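Uncharacterized protein (Bacteroides uniformis, PDB 4IYK) is of unknown function but, as a two-domain DUF3823 family member from a gut Bacteroides, has been proposed to bind carbohydrate. Local coordinates at residues A[74-79]-A[84-89]; A[119-124]-A[197-202]; A[140-145]-A[149-154]. All blocks are in the same frame, centred on the assembly; numbering follows the deposited sequence.

Contact 1: A[74-79]-A[84-89]; sequences DVRFEN and PFEVKD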
ATOM      1  N   ASP A  74      -3.784  -3.077  23.604  1.00 49.79           N
ATOM      2  CA  ASP A  74      -3.760  -4.251  22.751  1.00 49.69           C
ATOM      3  C   ASP A  74      -3.851  -3.727  21.335  1.00 50.70           C
ATOM      4  O   ASP A  74      -4.788  -2.982  21.041  1.00 50.31           O
ATOM      5  CB  ASP A  74      -4.906  -5.213  23.069  1.00 53.93           C
ATOM      6  CG  ASP A  74      -4.793  -5.855  24.434  1.00 67.19           C
ATOM      7  OD1 ASP A  74      -3.660  -6.244  24.817  1.00 68.92           O
ATOM      8  OD2 ASP A  74      -5.831  -5.956  25.124  1.00 71.00           O
ATOM      9  N   VAL A  75      -2.875  -4.049  20.477  1.00 47.05           N
ATOM     10  CA  VAL A  75      -2.853  -3.567  19.077  1.00 45.66           C
ATOM     11  C   VAL A  75      -3.299  -4.715  18.179  1.00 49.82           C
ATOM     12  O   VAL A  75      -2.922  -5.860  18.416  1.00 49.89           O
ATOM     13  CB  VAL A  75      -1.470  -2.984  18.656  1.00 47.53           C
ATOM     14  CG1 VAL A  75      -1.449  -2.559  17.188  1.00 45.18           C
ATOM     15  CG2 VAL A  75      -1.058  -1.822  19.547  1.00 47.38           C
ATOM     16  N   ARG A  76      -4.091  -4.409  17.155  1.00 46.47           N
ATOM     17  CA  ARG A  76      -4.613  -5.403  16.232  1.00 46.74           C
ATOM     18  C   ARG A  76      -4.505  -4.939  14.776  1.00 50.15           C
ATOM     19  O   ARG A  76      -4.910  -3.822  14.449  1.00 50.70           O
ATOM     20  CB  ARG A  76      -6.079  -5.671  16.594  1.00 48.89           C
ATOM     21  CG  ARG A  76      -6.732  -6.820  15.870  1.00 60.51           C
ATOM     22  CD  ARG A  76      -8.154  -7.004  16.364  1.00 68.15           C
ATOM     23  NE  ARG A  76      -8.204  -7.615  17.696  1.00 77.70           N
ATOM     24  CZ  ARG A  76      -8.262  -8.926  17.915  1.00 93.77           C
ATOM     25  NH1 ARG A  76      -8.267  -9.776  16.894  1.00 89.64           N
ATOM     26  NH2 ARG A  76      -8.319  -9.397  19.157  1.00 69.23           N
ATOM     27  N   PHE A  77      -4.009  -5.822  13.897  1.00 44.73           N
ATOM     28  CA  PHE A  77      -3.953  -5.596  12.452  1.00 41.62           C
ATOM     29  C   PHE A  77      -4.847  -6.593  11.767  1.00 46.67           C
ATOM     30  O   PHE A  77      -4.718  -7.796  12.007  1.00 47.20           O
ATOM     31  CB  PHE A  77      -2.533  -5.715  11.910  1.00 41.16           C
ATOM     32  CG  PHE A  77      -1.614  -4.633  12.393  1.00 40.88           C
ATOM     33  CD1 PHE A  77      -1.626  -3.369  11.799  1.00 40.80           C
ATOM     34  CD2 PHE A  77      -0.748  -4.859  13.451  1.00 42.11           C
ATOM     35  CE1 PHE A  77      -0.777  -2.362  12.251  1.00 40.53           C
ATOM     36  CE2 PHE A  77       0.100  -3.846  13.901  1.00 43.76           C
ATOM     37  CZ  PHE A  77       0.080  -2.607  13.299  1.00 39.45           C
ATOM     38  N   GLU A  78      -5.785  -6.101  10.953  1.00 44.13           N
ATOM     39  CA  GLU A  78      -6.720  -6.921  10.187  1.00 45.15           C
ATOM     40  C   GLU A  78      -7.146  -6.204   8.910  1.00 46.35           C
ATOM     41  O   GLU A  78      -7.078  -4.978   8.847  1.00 42.47           O
ATOM     42  CB  GLU A  78      -7.954  -7.298  11.019  1.00 49.45           C
ATOM     43  CG  GLU A  78      -8.704  -6.135  11.659  1.00 61.98           C
ATOM     44  CD  GLU A  78      -9.906  -6.510  12.511  1.00 82.66           C
ATOM     45  OE1 GLU A  78      -9.957  -7.650  13.029  1.00 77.46           O
ATOM     46  OE2 GLU A  78     -10.787  -5.639  12.687  1.00 77.26           O
ATOM     47  N   ASN A  79      -7.588  -6.985   7.907  1.00 44.40           N
ATOM     48  CA  ASN A  79      -8.106  -6.546   6.607  1.00 44.56           C
ATOM     49  C   ASN A  79      -7.171  -5.565   5.880  1.00 46.78           C
ATOM     50  O   ASN A  79      -7.618  -4.582   5.290  1.00 47.31           O
ATOM     51  CB  ASN A  79      -9.503  -5.954   6.768  1.00 44.73           C
ATOM     52  CG  ASN A  79     -10.486  -6.967   7.283  1.00 49.30           C
ATOM     53  OD1 ASN A  79     -10.666  -8.043   6.715  1.00 51.02           O
ATOM     54  ND2 ASN A  79     -11.072  -6.686   8.414  1.00 39.32           N
ATOM     55  N   PRO A  84      -2.388 -10.698   9.103  1.00 41.80           N
ATOM     56  CA  PRO A  84      -2.849 -10.183  10.398  1.00 42.04           C
ATOM     57  C   PRO A  84      -2.105 -10.774  11.592  1.00 46.12           C
ATOM     58  O   PRO A  84      -1.601 -11.896  11.559  1.00 45.80           O
ATOM     59  CB  PRO A  84      -4.326 -10.618  10.430  1.00 44.90           C
ATOM     60  CG  PRO A  84      -4.378 -11.831   9.594  1.00 49.91           C
ATOM     61  CD  PRO A  84      -3.452 -11.488   8.453  1.00 43.81           C
ATOM     62  N   PHE A  85      -2.069  -9.993  12.658  1.00 43.44           N
ATOM     63  CA  PHE A  85      -1.472 -10.332  13.939  1.00 43.92           C
ATOM     64  C   PHE A  85      -1.884  -9.303  14.972  1.00 47.77           C
ATOM     65  O   PHE A  85      -2.412  -8.230  14.643  1.00 45.31           O
ATOM     66  CB  PHE A  85       0.082 -10.446  13.863  1.00 43.88           C
ATOM     67  CG  PHE A  85       0.832  -9.167  13.547  1.00 41.52           C
ATOM     68  CD1 PHE A  85       1.053  -8.779  12.231  1.00 41.49           C
ATOM     69  CD2 PHE A  85       1.369  -8.388  14.564  1.00 42.76           C
ATOM     70  CE1 PHE A  85       1.753  -7.611  11.939  1.00 40.68           C
ATOM     71  CE2 PHE A  85       2.089  -7.226  14.268  1.00 43.89           C
ATOM     72  CZ  PHE A  85       2.265  -6.839  12.956  1.00 39.93           C
ATOM     73  N   GLU A  86      -1.587  -9.631  16.222  1.00 45.12           N
ATOM     74  CA  GLU A  86      -1.823  -8.787  17.364  1.00 45.45           C
ATOM     75  C   GLU A  86      -0.533  -8.510  18.104  1.00 51.68           C
ATOM     76  O   GLU A  86       0.371  -9.351  18.117  1.00 52.17           O
ATOM     77  CB  GLU A  86      -2.797  -9.482  18.310  1.00 48.41           C
ATOM     78  CG  GLU A  86      -4.194  -8.921  18.315  1.00 56.01           C
ATOM     79  CD  GLU A  86      -5.020  -9.410  19.488  1.00 79.72           C
ATOM     80  OE1 GLU A  86      -5.186 -10.644  19.634  1.00 70.25           O
ATOM     81  OE2 GLU A  86      -5.498  -8.555  20.268  1.00 75.57           O
ATOM     82  N   VAL A  87      -0.451  -7.331  18.736  1.00 48.86           N
ATOM     83  CA  VAL A  87       0.636  -6.963  19.637  1.00 48.79           C
ATOM     84  C   VAL A  87      -0.042  -6.680  21.000  1.00 55.47           C
ATOM     85  O   VAL A  87      -0.662  -5.634  21.183  1.00 54.93           O
ATOM     86  CB  VAL A  87       1.555  -5.814  19.147  1.00 50.94           C
ATOM     87  CG1 VAL A  87       2.714  -5.587  20.113  1.00 50.95           C
ATOM     88  CG2 VAL A  87       2.088  -6.084  17.742  1.00 49.52           C
ATOM     89  N   LYS A  88       0.019  -7.648  21.922  1.00 54.84           N
ATOM     90  CA  LYS A  88      -0.577  -7.502  23.254  1.00 56.76           C
ATOM     91  C   LYS A  88       0.395  -6.748  24.187  1.00 59.69           C
ATOM     92  O   LYS A  88       1.611  -6.868  24.027  1.00 58.44           O
ATOM     93  CB  LYS A  88      -0.949  -8.880  23.854  1.00 61.34           C
ATOM     94  CG  LYS A  88      -1.952  -9.711  23.038  1.00 72.10           C
ATOM     95  CD  LYS A  88      -3.416  -9.255  23.174  1.00 82.60           C
ATOM     96  CE  LYS A  88      -4.167  -9.962  24.279  1.00101.37           C
ATOM     97  NZ  LYS A  88      -5.639  -9.737  24.189  1.00114.16           N
ATOM     98  N   ASP A  89      -0.154  -5.988  25.165  1.00 57.02           N
ATOM     99  CA  ASP A  89       0.557  -5.217  26.203  1.00 56.65           C
ATOM    100  C   ASP A  89       1.528  -4.185  25.597  1.00 57.26           C
ATOM    101  O   ASP A  89       2.709  -4.110  25.948  1.00 56.63           O
ATOM    102  CB  ASP A  89       1.279  -6.141  27.201  1.00 59.60           C
ATOM    103  CG  ASP A  89       0.408  -7.246  27.791  1.00 66.16           C
ATOM    104  OD1 ASP A  89      -0.817  -7.025  27.947  1.00 66.85           O
ATOM    105  OD2 ASP A  89       0.947  -8.329  28.080  1.00 68.00           O
TER
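Val-75 and Val-87 face each other as a hydrogen-bonded antiparallel pair, Val-75 N donating to Val-87 O at 2.8 Å and Val-87 N to Val-75 O at 2.9 Å. On the face of the hairpin away from the two valine side chains, Glu-86 can be followed outward. Its CB starts beside Val-75 O, and CG lies closer still, 3.3 Å from that oxygen. Beyond CG the chain is extended and carries CD over one face of the Arg-76 guanidinium. At the tip, OE2 sits 3.1 Å from Arg-76 NH2 but well out of the guanidinium plane, so this salt bridge works through charge alone; OE1 lies a little farther off, 3.4 Å from Arg-76 NH2. Strands 67-77 and 85-92 form a beta hairpin at one margin of the four-stranded sheet in the N-terminal domain, whose family belongs to the transthyretin clan. The valine face is apolar: Phe-77 and Phe-85 lie side by side with planes 39° apart, Phe-77 CD2 3.6 Å from Phe-85 CZ, while Phe-101 and Phe-82 meet the Phe-77 ring edge-to-face. Asp-74 OD1 is hydrogen-bonded to His-45 NE2, while Asp-74 OD2 makes a long salt bridge of 3.9 Å to Lys-88 NZ.

Contact 2: A[119-124]-A[197-202]; sequences NVITAT and YYFRIG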
ATOM      1  N   ASN A 119       4.493   9.134 -25.998  1.00 39.18           N
ATOM      2  CA  ASN A 119       3.214   9.514 -25.409  1.00 35.62           C
ATOM      3  C   ASN A 119       2.584   8.345 -24.613  1.00 34.09           C
ATOM      4  O   ASN A 119       1.358   8.249 -24.493  1.00 32.02           O
ATOM      5  CB  ASN A 119       2.283   9.962 -26.540  1.00 36.86           C
ATOM      6  CG  ASN A 119       1.439  11.143 -26.166  1.00 53.47           C
ATOM      7  OD1 ASN A 119       1.886  12.030 -25.431  1.00 51.35           O
ATOM      8  ND2 ASN A 119       0.211  11.198 -26.698  1.00 39.76           N
ATOM      9  N   VAL A 120       3.417   7.450 -24.088  1.00 29.40           N
ATOM     10  CA  VAL A 120       2.908   6.296 -23.334  1.00 28.61           C
ATOM     11  C   VAL A 120       3.675   6.176 -22.025  1.00 31.69           C
ATOM     12  O   VAL A 120       4.899   6.296 -22.012  1.00 30.46           O
ATOM     13  CB  VAL A 120       2.980   4.965 -24.145  1.00 33.01           C
ATOM     14  CG1 VAL A 120       2.480   3.777 -23.311  1.00 33.08           C
ATOM     15  CG2 VAL A 120       2.206   5.045 -25.460  1.00 33.50           C
ATOM     16  N   ILE A 121       2.943   5.920 -20.933  1.00 28.67           N
ATOM     17  CA  ILE A 121       3.496   5.618 -19.619  1.00 28.15           C
ATOM     18  C   ILE A 121       3.534   4.093 -19.542  1.00 31.85           C
ATOM     19  O   ILE A 121       2.499   3.467 -19.725  1.00 29.96           O
ATOM     20  CB  ILE A 121       2.689   6.262 -18.453  1.00 29.49           C
ATOM     21  CG1 ILE A 121       2.481   7.792 -18.659  1.00 28.59           C
ATOM     22  CG2 ILE A 121       3.343   5.940 -17.093  1.00 30.93           C
ATOM     23  CD1 ILE A 121       3.714   8.667 -18.623  1.00 28.87           C
ATOM     24  N   THR A 122       4.726   3.495 -19.328  1.00 31.49           N
ATOM     25  CA  THR A 122       4.879   2.039 -19.225  1.00 32.24           C
ATOM     26  C   THR A 122       5.460   1.648 -17.864  1.00 34.81           C
ATOM     27  O   THR A 122       6.476   2.200 -17.444  1.00 34.12           O
ATOM     28  CB  THR A 122       5.743   1.479 -20.383  1.00 39.80           C
ATOM     29  OG1 THR A 122       5.030   1.682 -21.594  1.00 43.63           O
ATOM     30  CG2 THR A 122       6.013  -0.023 -20.255  1.00 38.34           C
ATOM     31  N   ALA A 123       4.837   0.642 -17.217  1.00 30.70           N
ATOM     32  CA  ALA A 123       5.288   0.079 -15.951  1.00 29.38           C
ATOM     33  C   ALA A 123       5.770  -1.347 -16.185  1.00 34.41           C
ATOM     34  O   ALA A 123       5.129  -2.092 -16.923  1.00 34.00           O
ATOM     35  CB  ALA A 123       4.157   0.099 -14.926  1.00 28.89           C
ATOM     36  N   THR A 124       6.949  -1.690 -15.651  1.00 31.95           N
ATOM     37  CA  THR A 124       7.530  -3.034 -15.734  1.00 33.70           C
ATOM     38  C   THR A 124       7.936  -3.425 -14.331  1.00 36.10           C
ATOM     39  O   THR A 124       8.380  -2.575 -13.547  1.00 35.47           O
ATOM     40  CB  THR A 124       8.679  -3.144 -16.752  1.00 45.79           C
ATOM     41  OG1 THR A 124       9.704  -2.213 -16.414  1.00 49.71           O
ATOM     42  CG2 THR A 124       8.214  -2.943 -18.189  1.00 41.61           C
ATOM     43  N   TYR A 197       2.199  14.210 -12.619  1.00 23.91           N
ATOM     44  CA  TYR A 197       1.345  13.112 -12.184  1.00 23.38           C
ATOM     45  C   TYR A 197       2.178  12.046 -11.481  1.00 27.14           C
ATOM     46  O   TYR A 197       3.381  11.874 -11.760  1.00 25.48           O
ATOM     47  CB  TYR A 197       0.543  12.503 -13.359  1.00 24.33           C
ATOM     48  CG  TYR A 197      -0.500  13.478 -13.851  1.00 24.82           C
ATOM     49  CD1 TYR A 197      -1.746  13.580 -13.222  1.00 25.42           C
ATOM     50  CD2 TYR A 197      -0.201  14.399 -14.853  1.00 25.46           C
ATOM     51  CE1 TYR A 197      -2.681  14.542 -13.618  1.00 22.76           C
ATOM     52  CE2 TYR A 197      -1.149  15.323 -15.292  1.00 25.96           C
ATOM     53  CZ  TYR A 197      -2.381  15.399 -14.663  1.00 28.84           C
ATOM     54  OH  TYR A 197      -3.280  16.356 -15.069  1.00 34.73           O
ATOM     55  N   TYR A 198       1.520  11.369 -10.534  1.00 23.25           N
ATOM     56  CA  TYR A 198       2.095  10.332  -9.706  1.00 23.33           C
ATOM     57  C   TYR A 198       1.497   8.985 -10.120  1.00 25.18           C
ATOM     58  O   TYR A 198       0.272   8.860 -10.270  1.00 22.54           O
ATOM     59  CB  TYR A 198       1.847  10.663  -8.235  1.00 26.10           C
ATOM     60  CG  TYR A 198       2.546  11.942  -7.789  1.00 30.64           C
ATOM     61  CD1 TYR A 198       2.076  13.196  -8.186  1.00 32.34           C
ATOM     62  CD2 TYR A 198       3.695  11.896  -7.000  1.00 33.52           C
ATOM     63  CE1 TYR A 198       2.694  14.370  -7.759  1.00 34.74           C
ATOM     64  CE2 TYR A 198       4.312  13.070  -6.551  1.00 35.51           C
ATOM     65  CZ  TYR A 198       3.815  14.302  -6.946  1.00 48.96           C
ATOM     66  OH  TYR A 198       4.445  15.462  -6.554  1.00 58.76           O
ATOM     67  N   PHE A 199       2.386   8.031 -10.417  1.00 22.33           N
ATOM     68  CA  PHE A 199       2.030   6.690 -10.896  1.00 22.31           C
ATOM     69  C   PHE A 199       2.466   5.680  -9.859  1.00 26.85           C
ATOM     70  O   PHE A 199       3.519   5.844  -9.228  1.00 26.53           O
ATOM     71  CB  PHE A 199       2.664   6.410 -12.278  1.00 24.13           C
ATOM     72  CG  PHE A 199       2.205   7.378 -13.339  1.00 25.19           C
ATOM     73  CD1 PHE A 199       1.065   7.116 -14.100  1.00 27.62           C
ATOM     74  CD2 PHE A 199       2.856   8.594 -13.523  1.00 26.06           C
ATOM     75  CE1 PHE A 199       0.600   8.046 -15.043  1.00 27.46           C
ATOM     76  CE2 PHE A 199       2.400   9.515 -14.475  1.00 28.29           C
ATOM     77  CZ  PHE A 199       1.269   9.243 -15.219  1.00 26.16           C
ATOM     78  N   ARG A 200       1.634   4.678  -9.632  1.00 23.77           N
ATOM     79  CA  ARG A 200       1.928   3.680  -8.607  1.00 23.11           C
ATOM     80  C   ARG A 200       1.474   2.297  -9.031  1.00 25.16           C
ATOM     81  O   ARG A 200       0.287   2.060  -9.290  1.00 24.34           O
ATOM     82  CB  ARG A 200       1.259   4.082  -7.281  1.00 22.70           C
ATOM     83  CG  ARG A 200       1.833   3.406  -6.029  1.00 22.90           C
ATOM     84  CD  ARG A 200       0.959   3.776  -4.841  1.00 24.15           C
ATOM     85  NE  ARG A 200       1.578   3.460  -3.545  1.00 24.00           N
ATOM     86  CZ  ARG A 200       0.938   3.511  -2.378  1.00 31.16           C
ATOM     87  NH1 ARG A 200      -0.331   3.871  -2.328  1.00 21.04           N
ATOM     88  NH2 ARG A 200       1.569   3.208  -1.255  1.00 22.27           N
ATOM     89  N   ILE A 201       2.429   1.372  -9.109  1.00 21.24           N
ATOM     90  CA  ILE A 201       2.129  -0.029  -9.420  1.00 21.21           C
ATOM     91  C   ILE A 201       1.476  -0.640  -8.179  1.00 27.15           C
ATOM     92  O   ILE A 201       2.050  -0.524  -7.100  1.00 28.22           O
ATOM     93  CB  ILE A 201       3.415  -0.827  -9.784  1.00 23.01           C
ATOM     94  CG1 ILE A 201       4.083  -0.290 -11.051  1.00 23.23           C
ATOM     95  CG2 ILE A 201       3.119  -2.374  -9.886  1.00 24.55           C
ATOM     96  CD1 ILE A 201       5.603  -0.603 -11.138  1.00 24.28           C
ATOM     97  N   GLY A 202       0.336  -1.300  -8.360  1.00 24.79           N
ATOM     98  CA  GLY A 202      -0.361  -2.037  -7.320  1.00 25.64           C
ATOM     99  C   GLY A 202      -0.574  -3.499  -7.701  1.00 29.90           C
ATOM    100  O   GLY A 202      -0.748  -3.825  -8.879  1.00 28.86           O
TER
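The backbones of Ile-121 and Ala-123 and of Phe-199 and Ile-201 run in roughly the same direction, their axes 8.7 Å apart at closest approach and inclined by 33°, too far apart for strand pairing, so side chains from each bridge the gap. Ile-121 meets Phe-199 at about a right angle. Its CG2 methyl hangs over one ring face, 4.0 Å from the Phe-199 ring centroid and 14° off the normal, a CH-pi contact. The other branch is turned toward the ring's far end, with Ile-121 CG1 3.9 Å from Phe-199 CZ; CG1 stands anti to the carbonyl carbon (chi1 -52°), which lets both branches reach the same ring. These strands belong to two sheets packed face to face, a beta sandwich consistent with the E-set, immunoglobulin-like clan of the C-terminal domain. Ile-182 and Ile-223 also touch Phe-199. A serine in place of Phe-199 would probably open a gap beneath Ile-121, leaving both its branches without their aromatic partner inside the sandwich. Farther along, the small Ala-123 meets the long branch of Ile-201, its CB 3.9 Å from Ile-201 CG1, and Ile-201 CD1 continues to within 4.2 Å of Thr-124 O.

Contact 3: A[140-145]-A[149-154]; sequences QLFAFS and VGNNVK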
ATOM      1  N   GLN A 140      -2.350  -3.329 -11.388  1.00 27.02           N
ATOM      2  CA  GLN A 140      -2.814  -2.051 -11.876  1.00 25.49           C
ATOM      3  C   GLN A 140      -1.776  -0.973 -11.708  1.00 27.86           C
ATOM      4  O   GLN A 140      -1.046  -0.936 -10.702  1.00 25.33           O
ATOM      5  CB  GLN A 140      -4.118  -1.640 -11.154  1.00 25.78           C
ATOM      6  CG  GLN A 140      -4.784  -0.393 -11.750  1.00 27.29           C
ATOM      7  CD  GLN A 140      -6.245  -0.307 -11.402  1.00 29.26           C
ATOM      8  OE1 GLN A 140      -6.789  -1.119 -10.670  1.00 29.11           O
ATOM      9  NE2 GLN A 140      -6.888   0.723 -11.850  1.00 25.73           N
ATOM     10  N   LEU A 141      -1.728  -0.078 -12.716  1.00 25.23           N
ATOM     11  CA  LEU A 141      -0.905   1.114 -12.709  1.00 24.49           C
ATOM     12  C   LEU A 141      -1.825   2.273 -12.362  1.00 27.92           C
ATOM     13  O   LEU A 141      -2.575   2.756 -13.216  1.00 26.55           O
ATOM     14  CB  LEU A 141      -0.153   1.326 -14.052  1.00 24.40           C
ATOM     15  CG  LEU A 141       0.769   2.563 -14.137  1.00 26.66           C
ATOM     16  CD1 LEU A 141       1.853   2.548 -13.030  1.00 24.99           C
ATOM     17  CD2 LEU A 141       1.429   2.664 -15.528  1.00 27.02           C
ATOM     18  N   PHE A 142      -1.828   2.671 -11.074  1.00 24.56           N
ATOM     19  CA  PHE A 142      -2.679   3.771 -10.628  1.00 23.37           C
ATOM     20  C   PHE A 142      -2.058   5.096 -10.985  1.00 25.78           C
ATOM     21  O   PHE A 142      -0.840   5.235 -10.945  1.00 25.25           O
ATOM     22  CB  PHE A 142      -2.963   3.694  -9.118  1.00 24.70           C
ATOM     23  CG  PHE A 142      -3.690   2.431  -8.723  1.00 25.74           C
ATOM     24  CD1 PHE A 142      -5.070   2.311  -8.913  1.00 26.17           C
ATOM     25  CD2 PHE A 142      -2.990   1.334  -8.214  1.00 25.43           C
ATOM     26  CE1 PHE A 142      -5.745   1.142  -8.531  1.00 27.67           C
ATOM     27  CE2 PHE A 142      -3.667   0.161  -7.839  1.00 27.63           C
ATOM     28  CZ  PHE A 142      -5.036   0.066  -8.020  1.00 26.62           C
ATOM     29  N   ALA A 143      -2.898   6.079 -11.311  1.00 20.82           N
ATOM     30  CA  ALA A 143      -2.461   7.441 -11.616  1.00 20.86           C
ATOM     31  C   ALA A 143      -3.298   8.496 -10.876  1.00 24.24           C
ATOM     32  O   ALA A 143      -4.526   8.359 -10.773  1.00 23.40           O
ATOM     33  CB  ALA A 143      -2.541   7.685 -13.127  1.00 21.95           C
ATOM     34  N   PHE A 144      -2.641   9.576 -10.390  1.00 21.14           N
ATOM     35  CA  PHE A 144      -3.342  10.715  -9.773  1.00 21.77           C
ATOM     36  C   PHE A 144      -2.511  12.010  -9.875  1.00 24.27           C
ATOM     37  O   PHE A 144      -1.303  11.953 -10.086  1.00 22.64           O
ATOM     38  CB  PHE A 144      -3.751  10.449  -8.304  1.00 23.16           C
ATOM     39  CG  PHE A 144      -4.983  11.237  -7.922  1.00 23.95           C
ATOM     40  CD1 PHE A 144      -6.229  10.933  -8.481  1.00 24.67           C
ATOM     41  CD2 PHE A 144      -4.896  12.309  -7.036  1.00 24.73           C
ATOM     42  CE1 PHE A 144      -7.368  11.662  -8.125  1.00 27.18           C
ATOM     43  CE2 PHE A 144      -6.033  13.055  -6.696  1.00 27.86           C
ATOM     44  CZ  PHE A 144      -7.257  12.742  -7.252  1.00 26.58           C
ATOM     45  N   SER A 145      -3.154  13.158  -9.655  1.00 22.94           N
ATOM     46  CA  SER A 145      -2.507  14.490  -9.710  1.00 23.94           C
ATOM     47  C   SER A 145      -1.684  14.797  -8.418  1.00 27.79           C
ATOM     48  O   SER A 145      -1.108  15.871  -8.314  1.00 27.89           O
ATOM     49  CB  SER A 145      -3.537  15.591  -9.958  1.00 24.40           C
ATOM     50  OG  SER A 145      -4.543  15.519  -8.960  1.00 30.98           O
ATOM     51  N   VAL A 149      -1.788   8.899  -4.632  1.00 21.52           N
ATOM     52  CA  VAL A 149      -2.243   7.922  -5.644  1.00 20.90           C
ATOM     53  C   VAL A 149      -2.281   6.479  -5.060  1.00 25.20           C
ATOM     54  O   VAL A 149      -1.352   6.064  -4.361  1.00 25.98           O
ATOM     55  CB  VAL A 149      -1.342   7.988  -6.921  1.00 22.28           C
ATOM     56  CG1 VAL A 149       0.142   7.823  -6.596  1.00 20.86           C
ATOM     57  CG2 VAL A 149      -1.787   6.980  -7.977  1.00 21.73           C
ATOM     58  N   GLY A 150      -3.332   5.741  -5.395  1.00 21.87           N
ATOM     59  CA  GLY A 150      -3.505   4.343  -5.013  1.00 22.86           C
ATOM     60  C   GLY A 150      -4.867   3.858  -5.461  1.00 27.66           C
ATOM     61  O   GLY A 150      -5.592   4.595  -6.136  1.00 27.17           O
ATOM     62  N   ASN A 151      -5.242   2.633  -5.069  1.00 24.31           N
ATOM     63  CA  ASN A 151      -6.560   2.099  -5.343  1.00 24.77           C
ATOM     64  C   ASN A 151      -7.650   3.006  -4.767  1.00 28.94           C
ATOM     65  O   ASN A 151      -8.747   3.050  -5.323  1.00 27.19           O
ATOM     66  CB  ASN A 151      -6.723   0.674  -4.763  1.00 30.38           C
ATOM     67  CG  ASN A 151      -8.046   0.042  -5.130  1.00 40.25           C
ATOM     68  OD1 ASN A 151      -8.318  -0.188  -6.311  1.00 29.93           O
ATOM     69  ND2 ASN A 151      -8.910  -0.231  -4.128  1.00 30.73           N
ATOM     70  N   ASN A 152      -7.346   3.743  -3.673  1.00 26.78           N
ATOM     71  CA  ASN A 152      -8.360   4.610  -3.060  1.00 27.48           C
ATOM     72  C   ASN A 152      -8.399   6.045  -3.667  1.00 30.00           C
ATOM     73  O   ASN A 152      -9.396   6.748  -3.482  1.00 29.99           O
ATOM     74  CB  ASN A 152      -8.142   4.690  -1.532  1.00 25.41           C
ATOM     75  CG  ASN A 152      -9.314   5.326  -0.822  1.00 37.16           C
ATOM     76  OD1 ASN A 152     -10.437   4.862  -0.958  1.00 29.41           O
ATOM     77  ND2 ASN A 152      -9.102   6.489  -0.201  1.00 26.66           N
ATOM     78  N   VAL A 153      -7.310   6.484  -4.338  1.00 24.96           N
ATOM     79  CA  VAL A 153      -7.145   7.845  -4.907  1.00 24.46           C
ATOM     80  C   VAL A 153      -6.614   7.677  -6.346  1.00 27.49           C
ATOM     81  O   VAL A 153      -5.416   7.492  -6.552  1.00 24.78           O
ATOM     82  CB  VAL A 153      -6.205   8.707  -3.996  1.00 27.83           C
ATOM     83  CG1 VAL A 153      -6.051  10.125  -4.530  1.00 27.96           C
ATOM     84  CG2 VAL A 153      -6.714   8.739  -2.547  1.00 28.08           C
ATOM     85  N   LYS A 154      -7.532   7.601  -7.319  1.00 25.27           N
ATOM     86  CA  LYS A 154      -7.145   7.289  -8.692  1.00 25.35           C
ATOM     87  C   LYS A 154      -8.054   7.930  -9.718  1.00 29.20           C
ATOM     88  O   LYS A 154      -9.226   8.228  -9.441  1.00 27.64           O
ATOM     89  CB  LYS A 154      -7.168   5.755  -8.892  1.00 28.62           C
ATOM     90  CG  LYS A 154      -8.554   5.137  -8.680  1.00 25.65           C
ATOM     91  CD  LYS A 154      -8.533   3.616  -8.683  1.00 28.94           C
ATOM     92  CE  LYS A 154      -9.933   3.109  -8.357  1.00 34.55           C
ATOM     93  NZ  LYS A 154     -10.095   1.693  -8.736  1.00 49.49           N
TER
HETATM   94  O   HOH W   1      -9.772   1.049 -11.650  1.00 37.67           O
HETATM   95  O   HOH W   2      -8.992  -1.046  -8.880  1.00 38.77           O
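Phe-142 and Phe-144, on alternate positions of one strand, supply the aromatic part of this contact. The Phe-142 ring is sandwiched: the Gly-150–Asn-151 peptide covers one face, with Asn-151 N over the ring centre, and Gln-140 CG lies against the opposite face. Asn-151 CA comes within 3.4 Å of Phe-142 CE1, and at the ring's edge Lys-154 CD approaches Phe-142 CD1 to 3.7 Å. Phe-144 receives a CH-pi contact, Val-153 CG1 standing over its centre 3.6 Å from the Phe-144 ring centroid. Among the aliphatic contacts, Val-149 sets its CB 3.7 Å from Phe-144 CB, while its CG2, anti to the backbone N, is directed at the strand backbone between the two phenylalanines.

Polar links between the segments run through water. One water takes hydrogen bonds from Gln-140 NE2 and Lys-154 NZ; a second donates 2.8 Å bonds to Gln-140 OE1 and to Asn-151 OD1, and accepts a weak one from Lys-154 NZ. Within the loop, Val-153 N bonds to Gly-150 O at 3.1 Å, closing a type I beta turn. The loop folds back over the outer face of a beta-sandwich strand, whose Leu-141 and Ala-143 point the other way, onto Phe-199 of the interior.

Overall arrangement
Contacts 2 and 3 are neighbours in the C-terminal domain, their centres 10 Å apart, with contact 3 nested in the chain between the two segments of contact 2. Segments 140-145 and 197-202 lie on adjacent antiparallel strands, joined by probable hydrogen bonds such as Gly-202 N to Gln-140 O at 2.7 Å. Phe-199 and Ile-201 point inward from this sheet, so contact 2 lies on its inner side, whereas contact 3 covers its outer side. Contact 1 belongs to the N-terminal domain, its centre 34 Å from that of contact 2 and 28 Å from that of contact 3. With the function unknown, no contact can be tied to a binding site; 1,2-ethanediol, probably from the crystallisation liquor, lies near Phe-85 and Asn-151.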